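Prophenoloxidase b (Marsupenaeus japonicus, PDB 3WKY) probably oxidises phenols, hydroxylating monophenols and converting o-diphenols to quinones, at a type 3 dicopper centre that binds oxygen, once the secreted proenzyme is activated. Local coordinates at residues A[379-384]-A[391-396]; A[70-75]-A[355-360]; A[187-190]-A[194-197]; A[292-297]-A[361-366]. All blocks are in the same frame, centred on the assembly; numbering follows the deposited sequence.

Contact 1: residues A[379-384]-A[391-396]; sequences GVMGAV and PVFFRW. With CUO (Cu2-o2 cluster), chain J.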
loop_
_atom_site.group_PDB
_atom_site.type_symbol
_atom_site.label_atom_id
_atom_site.label_comp_id
_atom_site.label_asym_id
_atom_site.label_seq_id
_atom_site.Cartn_x
_atom_site.Cartn_y
_atom_site.Cartn_z
ATOM N N GLY A 379 28.857 -1.220 -4.296
ATOM C CA GLY A 379 28.871 0.208 -4.014
ATOM C C GLY A 379 29.926 0.499 -2.952
ATOM O O GLY A 379 30.526 -0.435 -2.413
ATOM N N VAL A 380 30.153 1.779 -2.655
ATOM C CA VAL A 380 31.231 2.177 -1.738
ATOM C C VAL A 380 31.079 1.701 -0.291
ATOM O O VAL A 380 32.067 1.655 0.455
ATOM C CB VAL A 380 31.492 3.701 -1.760
ATOM C CG1 VAL A 380 31.957 4.138 -3.149
ATOM C CG2 VAL A 380 30.244 4.500 -1.317
ATOM N N MET A 381 29.868 1.333 0.121
ATOM C CA MET A 381 29.677 0.804 1.482
ATOM C C MET A 381 30.415 -0.515 1.693
ATOM O O MET A 381 30.620 -0.935 2.830
ATOM C CB MET A 381 28.188 0.616 1.808
ATOM C CG MET A 381 27.510 1.903 2.240
ATOM S SD MET A 381 28.091 2.480 3.864
ATOM C CE MET A 381 27.230 1.359 4.962
ATOM N N GLY A 382 30.816 -1.157 0.596
ATOM C CA GLY A 382 31.531 -2.423 0.670
ATOM C C GLY A 382 33.030 -2.328 0.996
ATOM O O GLY A 382 33.684 -3.359 1.152
ATOM N N ALA A 383 33.576 -1.117 1.115
ATOM C CA ALA A 383 35.032 -0.966 1.308
ATOM C C ALA A 383 35.347 0.070 2.373
ATOM O O ALA A 383 34.721 1.125 2.397
ATOM C CB ALA A 383 35.688 -0.571 -0.007
ATOM N N VAL A 384 36.333 -0.200 3.234
ATOM C CA VAL A 384 36.578 0.709 4.358
ATOM C C VAL A 384 37.138 2.055 3.949
ATOM O O VAL A 384 36.939 3.049 4.650
ATOM C CB VAL A 384 37.470 0.084 5.475
ATOM C CG1 VAL A 384 36.706 -1.002 6.223
ATOM C CG2 VAL A 384 38.759 -0.484 4.892
ATOM N N PRO A 391 26.119 8.870 2.381
ATOM C CA PRO A 391 25.286 9.294 3.520
ATOM C C PRO A 391 24.695 8.120 4.305
ATOM O O PRO A 391 24.474 8.238 5.516
ATOM C CB PRO A 391 24.176 10.141 2.867
ATOM C CG PRO A 391 24.203 9.733 1.371
ATOM C CD PRO A 391 25.673 9.477 1.111
ATOM N N VAL A 392 24.448 6.995 3.638
ATOM C CA VAL A 392 23.870 5.864 4.350
ATOM C C VAL A 392 24.846 5.249 5.353
ATOM O O VAL A 392 24.425 4.548 6.273
ATOM C CB VAL A 392 23.301 4.784 3.398
ATOM C CG1 VAL A 392 24.397 3.791 2.956
ATOM C CG2 VAL A 392 22.168 4.038 4.082
ATOM N N PHE A 393 26.142 5.509 5.187
ATOM C CA PHE A 393 27.110 5.083 6.206
ATOM C C PHE A 393 26.674 5.563 7.585
ATOM O O PHE A 393 26.728 4.820 8.591
ATOM C CB PHE A 393 28.502 5.648 5.908
ATOM C CG PHE A 393 29.527 5.283 6.952
ATOM C CD1 PHE A 393 30.238 4.095 6.852
ATOM C CD2 PHE A 393 29.744 6.112 8.054
ATOM C CE1 PHE A 393 31.174 3.744 7.834
ATOM C CE2 PHE A 393 30.674 5.777 9.045
ATOM C CZ PHE A 393 31.390 4.583 8.935
ATOM N N PHE A 394 26.259 6.819 7.642
ATOM C CA PHE A 394 25.947 7.414 8.932
ATOM C C PHE A 394 24.564 7.011 9.430
ATOM O O PHE A 394 24.322 6.970 10.630
ATOM C CB PHE A 394 26.163 8.926 8.889
ATOM C CG PHE A 394 27.611 9.297 8.748
ATOM C CD1 PHE A 394 28.408 9.472 9.880
ATOM C CD2 PHE A 394 28.191 9.419 7.488
ATOM C CE1 PHE A 394 29.767 9.779 9.753
ATOM C CE2 PHE A 394 29.539 9.724 7.349
ATOM C CZ PHE A 394 30.326 9.919 8.489
ATOM N N ARG A 395 23.663 6.668 8.517
ATOM C CA ARG A 395 22.396 6.112 8.954
ATOM C C ARG A 395 22.620 4.711 9.530
ATOM O O ARG A 395 22.006 4.339 10.532
ATOM C CB ARG A 395 21.389 6.071 7.783
ATOM C CG ARG A 395 21.045 7.463 7.211
ATOM C CD ARG A 395 19.669 7.444 6.496
ATOM N NE ARG A 395 18.627 7.023 7.438
ATOM C CZ ARG A 395 17.470 6.465 7.095
ATOM N NH1 ARG A 395 17.184 6.236 5.814
ATOM N NH2 ARG A 395 16.603 6.117 8.043
ATOM N N TRP A 396 23.493 3.934 8.892
ATOM C CA TRP A 396 23.810 2.600 9.387
ATOM C C TRP A 396 24.520 2.703 10.739
ATOM O O TRP A 396 24.203 1.977 11.686
ATOM C CB TRP A 396 24.671 1.843 8.367
ATOM C CG TRP A 396 24.913 0.413 8.744
ATOM C CD1 TRP A 396 26.130 -0.177 8.995
ATOM C CD2 TRP A 396 23.920 -0.616 8.938
ATOM N NE1 TRP A 396 25.952 -1.506 9.317
ATOM C CE2 TRP A 396 24.612 -1.802 9.291
ATOM C CE3 TRP A 396 22.522 -0.653 8.827
ATOM C CZ2 TRP A 396 23.948 -3.008 9.572
ATOM C CZ3 TRP A 396 21.856 -1.868 9.088
ATOM C CH2 TRP A 396 22.575 -3.028 9.446
HETATM CU CU1 CUO J . 33.923 1.531 10.347
HETATM CU CU2 CUO J . 30.701 0.160 9.504
HETATM O O1 CUO J . 32.608 0.059 10.040
HETATM O O2 CUO J . 32.538 0.977 8.659
#
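The sulfur of M381 meets the ring of F393 at its edge rather than over a face: SD lies 5.3 Å from the ring centroid, 81° off the normal. That Met-aromatic contact continues onto the backbone, for SD also approaches F393 CA at 3.6 Å. M381 reaches this place through a chain bent at both chi2 and chi3, which curls the thioether along the helix. Its parts then serve three residues. CG packs against V392 CG1 at 3.7 Å, SD takes the start of the F393 side chain, and CE ends 4.3 Å from W396 CB. No hydrogen bond joins the two segments, so their cohesion is apolar.

The 3-10 turn at 380-382 is thus fastened to the first turns of helix 391-409, one of the helices around the type 3 copper centre, and the contact reaches the oxygen itself. With CG of F393 anti to the backbone N (chi1 178°), the ring extends from the helix until CE1 stands 3.2 Å from O2 of the cluster, which lies near the ring plane at the edge. H199 meets this phenylalanine edge-to-face. The backbone of the turn serves the metal site as well: M381 O accepts a hydrogen bond from ND1 of the ligand H361, and V384 O one from ND1 of H199. L364 of helix 356-365 packs on M381, V392 and W396.

Contact 2: residues A[70-75]-A[355-360]; sequences FAFNKQ and NIHNLG. With CUO (Cu2-o2 cluster), chain J.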
loop_
_atom_site.group_PDB
_atom_site.type_symbol
_atom_site.label_atom_id
_atom_site.label_comp_id
_atom_site.label_asym_id
_atom_site.label_seq_id
_atom_site.Cartn_x
_atom_site.Cartn_y
_atom_site.Cartn_z
ATOM N N PHE A 70 37.048 -6.024 -0.392
ATOM C CA PHE A 70 35.770 -5.829 0.276
ATOM C C PHE A 70 35.904 -6.198 1.746
ATOM O O PHE A 70 35.704 -7.351 2.146
ATOM C CB PHE A 70 34.696 -6.648 -0.429
ATOM C CG PHE A 70 34.383 -6.144 -1.805
ATOM C CD1 PHE A 70 34.129 -4.797 -2.016
ATOM C CD2 PHE A 70 34.398 -6.999 -2.894
ATOM C CE1 PHE A 70 33.858 -4.316 -3.289
ATOM C CE2 PHE A 70 34.124 -6.528 -4.163
ATOM C CZ PHE A 70 33.859 -5.188 -4.361
ATOM N N ALA A 71 36.260 -5.194 2.546
ATOM C CA ALA A 71 36.715 -5.407 3.906
ATOM C C ALA A 71 35.699 -6.082 4.824
ATOM O O ALA A 71 36.082 -6.743 5.790
ATOM C CB ALA A 71 37.194 -4.086 4.503
ATOM N N PHE A 72 34.408 -5.936 4.526
ATOM C CA PHE A 72 33.378 -6.465 5.423
ATOM C C PHE A 72 32.996 -7.888 5.063
ATOM O O PHE A 72 32.254 -8.545 5.800
ATOM C CB PHE A 72 32.137 -5.558 5.412
ATOM C CG PHE A 72 32.456 -4.121 5.697
ATOM C CD1 PHE A 72 32.635 -3.687 7.000
ATOM C CD2 PHE A 72 32.624 -3.209 4.657
ATOM C CE1 PHE A 72 32.963 -2.376 7.262
ATOM C CE2 PHE A 72 32.953 -1.893 4.915
ATOM C CZ PHE A 72 33.112 -1.475 6.222
ATOM N N ASN A 73 33.510 -8.351 3.927
ATOM C CA ASN A 73 33.228 -9.686 3.426
ATOM C C ASN A 73 34.193 -10.703 4.031
ATOM O O ASN A 73 35.411 -10.489 4.047
ATOM C CB ASN A 73 33.311 -9.696 1.899
ATOM C CG ASN A 73 33.216 -11.096 1.318
ATOM O OD1 ASN A 73 34.226 -11.794 1.175
ATOM N ND2 ASN A 73 32.000 -11.514 0.976
ATOM N N LYS A 74 33.651 -11.806 4.537
ATOM C CA LYS A 74 34.432 -12.815 5.259
ATOM C C LYS A 74 35.588 -13.402 4.444
ATOM O O LYS A 74 36.695 -13.597 4.951
ATOM C CB LYS A 74 33.510 -13.941 5.724
ATOM C CG LYS A 74 34.206 -15.054 6.491
ATOM C CD LYS A 74 33.309 -16.276 6.592
ATOM C CE LYS A 74 33.785 -17.230 7.677
ATOM N NZ LYS A 74 33.063 -18.533 7.619
ATOM N N GLN A 75 35.318 -13.706 3.179
ATOM C CA GLN A 75 36.336 -14.294 2.323
ATOM C C GLN A 75 37.468 -13.304 2.026
ATOM O O GLN A 75 38.649 -13.675 2.069
ATOM C CB GLN A 75 35.708 -14.838 1.030
ATOM C CG GLN A 75 34.852 -16.088 1.240
ATOM C CD GLN A 75 33.383 -15.793 1.557
ATOM O OE1 GLN A 75 32.960 -14.637 1.646
ATOM N NE2 GLN A 75 32.599 -16.854 1.723
ATOM N N ASN A 355 26.362 -11.559 12.483
ATOM C CA ASN A 355 27.395 -10.701 11.922
ATOM C C ASN A 355 26.696 -9.461 11.366
ATOM O O ASN A 355 26.844 -9.126 10.183
ATOM C CB ASN A 355 28.133 -11.465 10.804
ATOM C CG ASN A 355 29.377 -10.727 10.295
ATOM O OD1 ASN A 355 29.947 -9.897 10.998
ATOM N ND2 ASN A 355 29.798 -11.037 9.057
ATOM N N ILE A 356 25.932 -8.787 12.226
ATOM C CA ILE A 356 24.999 -7.751 11.778
ATOM C C ILE A 356 25.666 -6.578 11.088
ATOM O O ILE A 356 25.305 -6.212 9.975
ATOM C CB ILE A 356 24.155 -7.204 12.947
ATOM C CG1 ILE A 356 23.205 -8.287 13.472
ATOM C CG2 ILE A 356 23.362 -5.959 12.502
ATOM C CD1 ILE A 356 22.686 -7.976 14.904
ATOM N N HIS A 357 26.629 -5.956 11.752
ATOM C CA HIS A 357 27.173 -4.726 11.208
ATOM C C HIS A 357 27.935 -4.933 9.891
ATOM O O HIS A 357 27.756 -4.156 8.935
ATOM C CB HIS A 357 28.052 -4.002 12.233
ATOM C CG HIS A 357 29.106 -3.165 11.598
ATOM N ND1 HIS A 357 30.355 -3.663 11.289
ATOM C CD2 HIS A 357 29.093 -1.876 11.167
ATOM C CE1 HIS A 357 31.068 -2.719 10.700
ATOM N NE2 HIS A 357 30.333 -1.629 10.629
ATOM N N ASN A 358 28.775 -5.969 9.824
ATOM C CA ASN A 358 29.544 -6.214 8.598
ATOM C C ASN A 358 28.626 -6.539 7.424
ATOM O O ASN A 358 28.794 -6.005 6.314
ATOM C CB ASN A 358 30.563 -7.354 8.781
ATOM C CG ASN A 358 31.730 -6.952 9.676
ATOM O OD1 ASN A 358 32.038 -5.769 9.806
ATOM N ND2 ASN A 358 32.378 -7.936 10.296
ATOM N N LEU A 359 27.669 -7.430 7.655
ATOM C CA LEU A 359 26.795 -7.836 6.556
ATOM C C LEU A 359 25.927 -6.672 6.106
ATOM O O LEU A 359 25.628 -6.537 4.919
ATOM C CB LEU A 359 25.957 -9.059 6.916
ATOM C CG LEU A 359 26.716 -10.365 6.646
ATOM C CD1 LEU A 359 26.057 -11.540 7.354
ATOM C CD2 LEU A 359 26.801 -10.631 5.137
ATOM N N GLY A 360 25.558 -5.811 7.046
ATOM C CA GLY A 360 24.768 -4.634 6.718
ATOM C C GLY A 360 25.475 -3.762 5.701
ATOM O O GLY A 360 24.843 -3.212 4.811
HETATM CU CU1 CUO J . 33.923 1.531 10.347
HETATM CU CU2 CUO J . 30.701 0.160 9.504
HETATM O O1 CUO J . 32.608 0.059 10.040
HETATM O O2 CUO J . 32.538 0.977 8.659
HETATM O O HOH W 1 32.478 -10.428 7.836
#
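F72 and N358 pack closely, their CA atoms only 5.0 Å apart, and the meeting is of an aromatic side chain with both the backbone and the amide of a helix residue. CB of F72 rests 3.5 Å from N358 O, while N358 OD1 lies near the plane of the phenyl ring, at its edge, 3.5 Å from CD1. Ring and amide planes are turned 48° apart. Farther along the ring, CE1 of F72 comes within 3.9 Å of H357 CE1 in an oblique approach, the two planes 78° apart. F72 CG stands beside its own backbone N (chi1 -53°), and from there the ring extends inward until CZ is 3.5 Å from O2 of the cluster. H361 stacks on the same ring.

The other flank is looser and wetter. One water bridges the segments, donating to F72 O at 2.8 Å and accepting from N355 ND2, and a weak bond from N358 ND2 to N355 OD1 lies close by. Beyond it K74 and Q75 are exposed at the start of helix 74-89, where N73 caps the helix by bonding H76 N through OD1.

H357 binds a copper through NE2 at 2.1 Å, and its ND1 is hydrogen-bonded to E343 O, which probably fixes the imidazole's rotation. H361 and H397 complete the histidine triad on that copper. A phenylalanine from the N-terminal all-alpha region thus points the edge of its ring at the cluster oxygen, much as a phenylalanine of the N-terminal domain reaches the oxygen-binding site in arthropod hemocyanins, a family trait of this type 3 copper centre.

Contact 3: residues A[187-190]-A[194-197]; sequences SYWR and NLNS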
loop_
_atom_site.group_PDB
_atom_site.type_symbol
_atom_site.label_atom_id
_atom_site.label_comp_id
_atom_site.label_asym_id
_atom_site.label_seq_id
_atom_site.Cartn_x
_atom_site.Cartn_y
_atom_site.Cartn_z
ATOM N N SER A 187 28.812 16.746 1.927
ATOM C CA SER A 187 29.667 15.847 1.163
ATOM C C SER A 187 31.156 16.186 1.313
ATOM O O SER A 187 31.995 15.292 1.264
ATOM C CB SER A 187 29.261 15.791 -0.318
ATOM O OG SER A 187 29.596 16.983 -0.999
ATOM N N TYR A 188 31.493 17.464 1.516
ATOM C CA TYR A 188 32.909 17.820 1.707
ATOM C C TYR A 188 33.523 17.063 2.891
ATOM O O TYR A 188 34.712 16.725 2.885
ATOM C CB TYR A 188 33.100 19.335 1.909
ATOM C CG TYR A 188 32.559 19.806 3.226
ATOM C CD1 TYR A 188 31.230 20.172 3.349
ATOM C CD2 TYR A 188 33.370 19.868 4.362
ATOM C CE1 TYR A 188 30.722 20.579 4.545
ATOM C CE2 TYR A 188 32.863 20.284 5.568
ATOM C CZ TYR A 188 31.538 20.640 5.649
ATOM O OH TYR A 188 31.009 21.051 6.841
ATOM N N TRP A 189 32.704 16.795 3.903
ATOM C CA TRP A 189 33.169 16.163 5.130
ATOM C C TRP A 189 33.175 14.648 4.955
ATOM O O TRP A 189 34.181 13.993 5.240
ATOM C CB TRP A 189 32.268 16.600 6.287
ATOM C CG TRP A 189 32.807 16.452 7.704
ATOM C CD1 TRP A 189 33.524 17.384 8.416
ATOM C CD2 TRP A 189 32.604 15.340 8.595
ATOM N NE1 TRP A 189 33.789 16.909 9.688
ATOM C CE2 TRP A 189 33.243 15.655 9.820
ATOM C CE3 TRP A 189 31.945 14.106 8.475
ATOM C CZ2 TRP A 189 33.249 14.777 10.915
ATOM C CZ3 TRP A 189 31.954 13.235 9.554
ATOM C CH2 TRP A 189 32.586 13.582 10.765
ATOM N N ARG A 190 32.071 14.084 4.457
ATOM C CA ARG A 190 32.011 12.643 4.231
ATOM C C ARG A 190 33.077 12.171 3.231
ATOM O O ARG A 190 33.612 11.067 3.354
ATOM C CB ARG A 190 30.614 12.225 3.721
ATOM C CG ARG A 190 29.480 12.369 4.750
ATOM C CD ARG A 190 28.266 11.520 4.301
ATOM N NE ARG A 190 27.907 11.925 2.942
ATOM C CZ ARG A 190 26.956 12.813 2.651
ATOM N NH1 ARG A 190 26.188 13.327 3.608
ATOM N NH2 ARG A 190 26.744 13.159 1.390
ATOM N N ASN A 194 41.245 12.486 4.078
ATOM C CA ASN A 194 41.889 12.100 5.325
ATOM C C ASN A 194 40.947 11.317 6.239
ATOM O O ASN A 194 41.365 10.395 6.945
ATOM C CB ASN A 194 42.420 13.333 6.054
ATOM C CG ASN A 194 43.532 14.029 5.287
ATOM O OD1 ASN A 194 44.419 13.383 4.735
ATOM N ND2 ASN A 194 43.478 15.357 5.243
ATOM N N LEU A 195 39.671 11.679 6.229
ATOM C CA LEU A 195 38.696 10.955 7.041
ATOM C C LEU A 195 38.491 9.540 6.522
ATOM O O LEU A 195 38.427 8.577 7.299
ATOM C CB LEU A 195 37.364 11.701 7.069
ATOM C CG LEU A 195 36.323 11.098 8.015
ATOM C CD1 LEU A 195 36.808 11.152 9.465
ATOM C CD2 LEU A 195 35.002 11.844 7.873
ATOM N N ASN A 196 38.365 9.414 5.202
ATOM C CA ASN A 196 38.249 8.100 4.592
ATOM C C ASN A 196 39.497 7.241 4.813
ATOM O O ASN A 196 39.386 6.042 5.049
ATOM C CB ASN A 196 37.903 8.218 3.102
ATOM C CG ASN A 196 36.444 8.547 2.879
ATOM O OD1 ASN A 196 35.611 7.642 2.743
ATOM N ND2 ASN A 196 36.117 9.840 2.853
ATOM N N SER A 197 40.674 7.861 4.763
ATOM C CA SER A 197 41.921 7.143 5.061
ATOM C C SER A 197 42.004 6.710 6.520
ATOM O O SER A 197 42.481 5.617 6.817
ATOM C CB SER A 197 43.136 8.003 4.700
ATOM O OG SER A 197 43.168 8.227 3.302
#
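W189 presents a face of its indole to L195, whose CD2 methyl sits over the six-membered ring, 4.0 Å from the centroid and 21° off the normal. This CH-pi contact is offset toward the rim, with CZ3 the nearest ring atom at 3.7 Å. The same methyl lies 3.5 Å from W189 O, so one branch of the leucine fills the angle between the indole and its own backbone. Although the CB of W189 points away from the neighbouring helix, its CG lies beside the carbonyl carbon, opposite the backbone N (chi1 -160°), which carries the indole back to the leucine. The two segments belong to consecutive helices joined by a very short link in the copper-containing domain: the short helix 187-190 ends, and within a few residues helix 193-205 begins, carrying the copper-site histidines H199 and H203 farther on. Beside the apolar pair, N196 ND2 donates to R190 O at 2.8 Å, with an N-H...O angle of 149°, the acceptor tilted from the amide plane; D192 O accepts from this nitrogen as well. A leucine in place of N196 would probably leave the carbonyls of R190 and D192 without this donor and weaken the tie between the helices. R190 turns its guanidinium the other way, to Y233 OH and to the carbonyls of E183 and R389, and F394 of helix 391-409 packs on W189.

Contact 4: residues A[292-297]-A[361-366]; sequences NYVSQL and HDFLGQ. With CUO (Cu2-o2 cluster), chain J.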
loop_
_atom_site.group_PDB
_atom_site.type_symbol
_atom_site.label_atom_id
_atom_site.label_comp_id
_atom_site.label_asym_id
_atom_site.label_seq_id
_atom_site.Cartn_x
_atom_site.Cartn_y
_atom_site.Cartn_z
ATOM N N ASN A 292 22.695 -14.230 2.396
ATOM C CA ASN A 292 22.201 -13.766 3.695
ATOM C C ASN A 292 20.885 -13.020 3.498
ATOM O O ASN A 292 20.606 -12.550 2.389
ATOM C CB ASN A 292 23.229 -12.879 4.416
ATOM C CG ASN A 292 24.397 -13.680 4.966
ATOM O OD1 ASN A 292 25.472 -13.706 4.372
ATOM N ND2 ASN A 292 24.177 -14.360 6.094
ATOM N N TYR A 293 20.075 -12.932 4.555
ATOM C CA TYR A 293 18.678 -12.485 4.392
ATOM C C TYR A 293 18.297 -11.422 5.399
ATOM O O TYR A 293 18.818 -11.410 6.508
ATOM C CB TYR A 293 17.752 -13.695 4.506
ATOM C CG TYR A 293 18.118 -14.755 3.487
ATOM C CD1 TYR A 293 19.132 -15.685 3.736
ATOM C CD2 TYR A 293 17.485 -14.792 2.255
ATOM C CE1 TYR A 293 19.487 -16.641 2.760
ATOM C CE2 TYR A 293 17.825 -15.737 1.288
ATOM C CZ TYR A 293 18.820 -16.659 1.549
ATOM O OH TYR A 293 19.141 -17.582 0.562
ATOM N N VAL A 294 17.392 -10.519 5.016
ATOM C CA VAL A 294 17.019 -9.415 5.909
ATOM C C VAL A 294 16.442 -9.949 7.222
ATOM O O VAL A 294 16.808 -9.486 8.310
ATOM C CB VAL A 294 16.009 -8.439 5.228
ATOM C CG1 VAL A 294 15.540 -7.353 6.223
ATOM C CG2 VAL A 294 16.624 -7.789 3.982
ATOM N N SER A 295 15.580 -10.962 7.146
ATOM C CA SER A 295 14.945 -11.435 8.382
ATOM C C SER A 295 15.924 -12.227 9.245
ATOM O O SER A 295 15.729 -12.366 10.444
ATOM C CB SER A 295 13.709 -12.274 8.082
ATOM O OG SER A 295 14.093 -13.512 7.518
ATOM N N GLN A 296 16.984 -12.733 8.621
ATOM C CA GLN A 296 18.088 -13.355 9.344
ATOM C C GLN A 296 18.802 -12.304 10.205
ATOM O O GLN A 296 18.975 -12.489 11.424
ATOM C CB GLN A 296 19.048 -13.981 8.330
ATOM C CG GLN A 296 20.258 -14.705 8.925
ATOM C CD GLN A 296 21.211 -15.150 7.828
ATOM O OE1 GLN A 296 21.382 -14.448 6.825
ATOM N NE2 GLN A 296 21.821 -16.325 7.996
ATOM N N LEU A 297 19.186 -11.190 9.585
ATOM C CA LEU A 297 19.786 -10.075 10.336
ATOM C C LEU A 297 18.833 -9.554 11.410
ATOM O O LEU A 297 19.256 -9.174 12.508
ATOM C CB LEU A 297 20.196 -8.917 9.404
ATOM C CG LEU A 297 21.586 -9.000 8.751
ATOM C CD1 LEU A 297 21.684 -10.220 7.826
ATOM C CD2 LEU A 297 21.911 -7.715 7.980
ATOM N N HIS A 361 26.794 -3.613 5.834
ATOM C CA HIS A 361 27.560 -2.891 4.816
ATOM C C HIS A 361 27.395 -3.523 3.445
ATOM O O HIS A 361 27.239 -2.827 2.430
ATOM C CB HIS A 361 29.039 -2.917 5.145
ATOM C CG HIS A 361 29.464 -1.790 6.022
ATOM N ND1 HIS A 361 29.914 -0.593 5.513
ATOM C CD2 HIS A 361 29.491 -1.672 7.369
ATOM C CE1 HIS A 361 30.214 0.219 6.513
ATOM N NE2 HIS A 361 29.953 -0.413 7.638
ATOM N N ASP A 362 27.469 -4.844 3.414
ATOM C CA ASP A 362 27.344 -5.561 2.156
ATOM C C ASP A 362 25.918 -5.551 1.582
ATOM O O ASP A 362 25.741 -5.480 0.364
ATOM C CB ASP A 362 27.864 -6.993 2.313
ATOM C CG ASP A 362 29.386 -7.047 2.420
ATOM O OD1 ASP A 362 30.051 -6.079 1.985
ATOM O OD2 ASP A 362 29.915 -8.053 2.939
ATOM N N PHE A 363 24.905 -5.641 2.439
ATOM C CA PHE A 363 23.528 -5.468 1.962
ATOM C C PHE A 363 23.349 -4.094 1.320
ATOM O O PHE A 363 22.756 -3.977 0.255
ATOM C CB PHE A 363 22.527 -5.579 3.112
ATOM C CG PHE A 363 22.121 -6.988 3.466
ATOM C CD1 PHE A 363 23.058 -7.930 3.882
ATOM C CD2 PHE A 363 20.779 -7.354 3.432
ATOM C CE1 PHE A 363 22.666 -9.212 4.238
ATOM C CE2 PHE A 363 20.378 -8.639 3.801
ATOM C CZ PHE A 363 21.322 -9.569 4.197
ATOM N N LEU A 364 23.834 -3.046 1.978
ATOM C CA LEU A 364 23.669 -1.700 1.432
ATOM C C LEU A 364 24.515 -1.552 0.162
ATOM O O LEU A 364 24.072 -0.973 -0.833
ATOM C CB LEU A 364 24.028 -0.638 2.492
ATOM C CG LEU A 364 23.013 -0.554 3.638
ATOM C CD1 LEU A 364 23.591 0.220 4.854
ATOM C CD2 LEU A 364 21.702 0.094 3.190
ATOM N N GLY A 365 25.729 -2.103 0.185
ATOM C CA GLY A 365 26.631 -1.967 -0.944
ATOM C C GLY A 365 26.159 -2.743 -2.172
ATOM O O GLY A 365 26.559 -2.428 -3.294
ATOM N N GLN A 366 25.307 -3.746 -1.976
ATOM C CA GLN A 366 24.834 -4.561 -3.107
ATOM C C GLN A 366 23.364 -4.323 -3.433
ATOM O O GLN A 366 22.777 -5.030 -4.265
ATOM C CB GLN A 366 25.035 -6.050 -2.822
ATOM C CG GLN A 366 26.486 -6.474 -2.619
ATOM C CD GLN A 366 27.326 -6.394 -3.885
ATOM O OE1 GLN A 366 26.843 -6.015 -4.953
ATOM N NE2 GLN A 366 28.599 -6.754 -3.765
HETATM CU CU1 CUO J . 33.923 1.531 10.347
HETATM CU CU2 CUO J . 30.701 0.160 9.504
HETATM O O1 CUO J . 32.608 0.059 10.040
HETATM O O2 CUO J . 32.538 0.977 8.659
#
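Q296 OE1 is gripped by two donors, N292 ND2 at 2.9 Å and the backbone Y293 N at 3.0 Å, which reach it from opposite faces of its amide plane. The bond from N292 is fairly straight (160°) although its donor stands above the carbonyl plane. Together they pin the turn that leads into helix 294-310, and F363 packs against that turn. Its ring, carried out from helix 356-365 with CG beside the backbone N (chi1 -84°), receives L297 on one face: CD2 is 4.2 Å from the centroid and 13° off the normal, a CH-pi contact. CZ approaches N292 C obliquely at 3.5 Å, CE1 meets N292 CB, and V294 CG2 stands 3.9 Å from CE2, while Y293 N lies at the edge near the ring plane. Replacing F363 by an alanine would probably open a gap between the turn and the helix and leave L297 without the ring face it packs on. F280 stacks on F363 from a loop, and Y293 stacks on Y293 of the second subunit. Helix 356-365 lies between the copper site and helix 294-310: its H361 binds a copper through NE2 at 2.1 Å, while F363 points to helix 294-310, whose start borders a subunit interface.

Overall arrangement
Contacts 1, 2 and 4 lie beside the dicopper cluster, their centres about 9 to 13 Å apart, and each touches the bound group. Contacts 2 and 4 use successive parts of helix 356-365 and cross along the chain; contact 1 follows both, on the 3-10 turn and helix 391-409. Contact 3 lies nested inside the long loop closed by contact 2. It touches contact 1 through F394 against W189 and R190, yet its nearest atoms are about 10 Å from contacts 2 and 4. The general lesson is that a metal site can be assembled from distant parts of one chain: here the N-terminal all-alpha region meets the copper-containing domain at the oxygen.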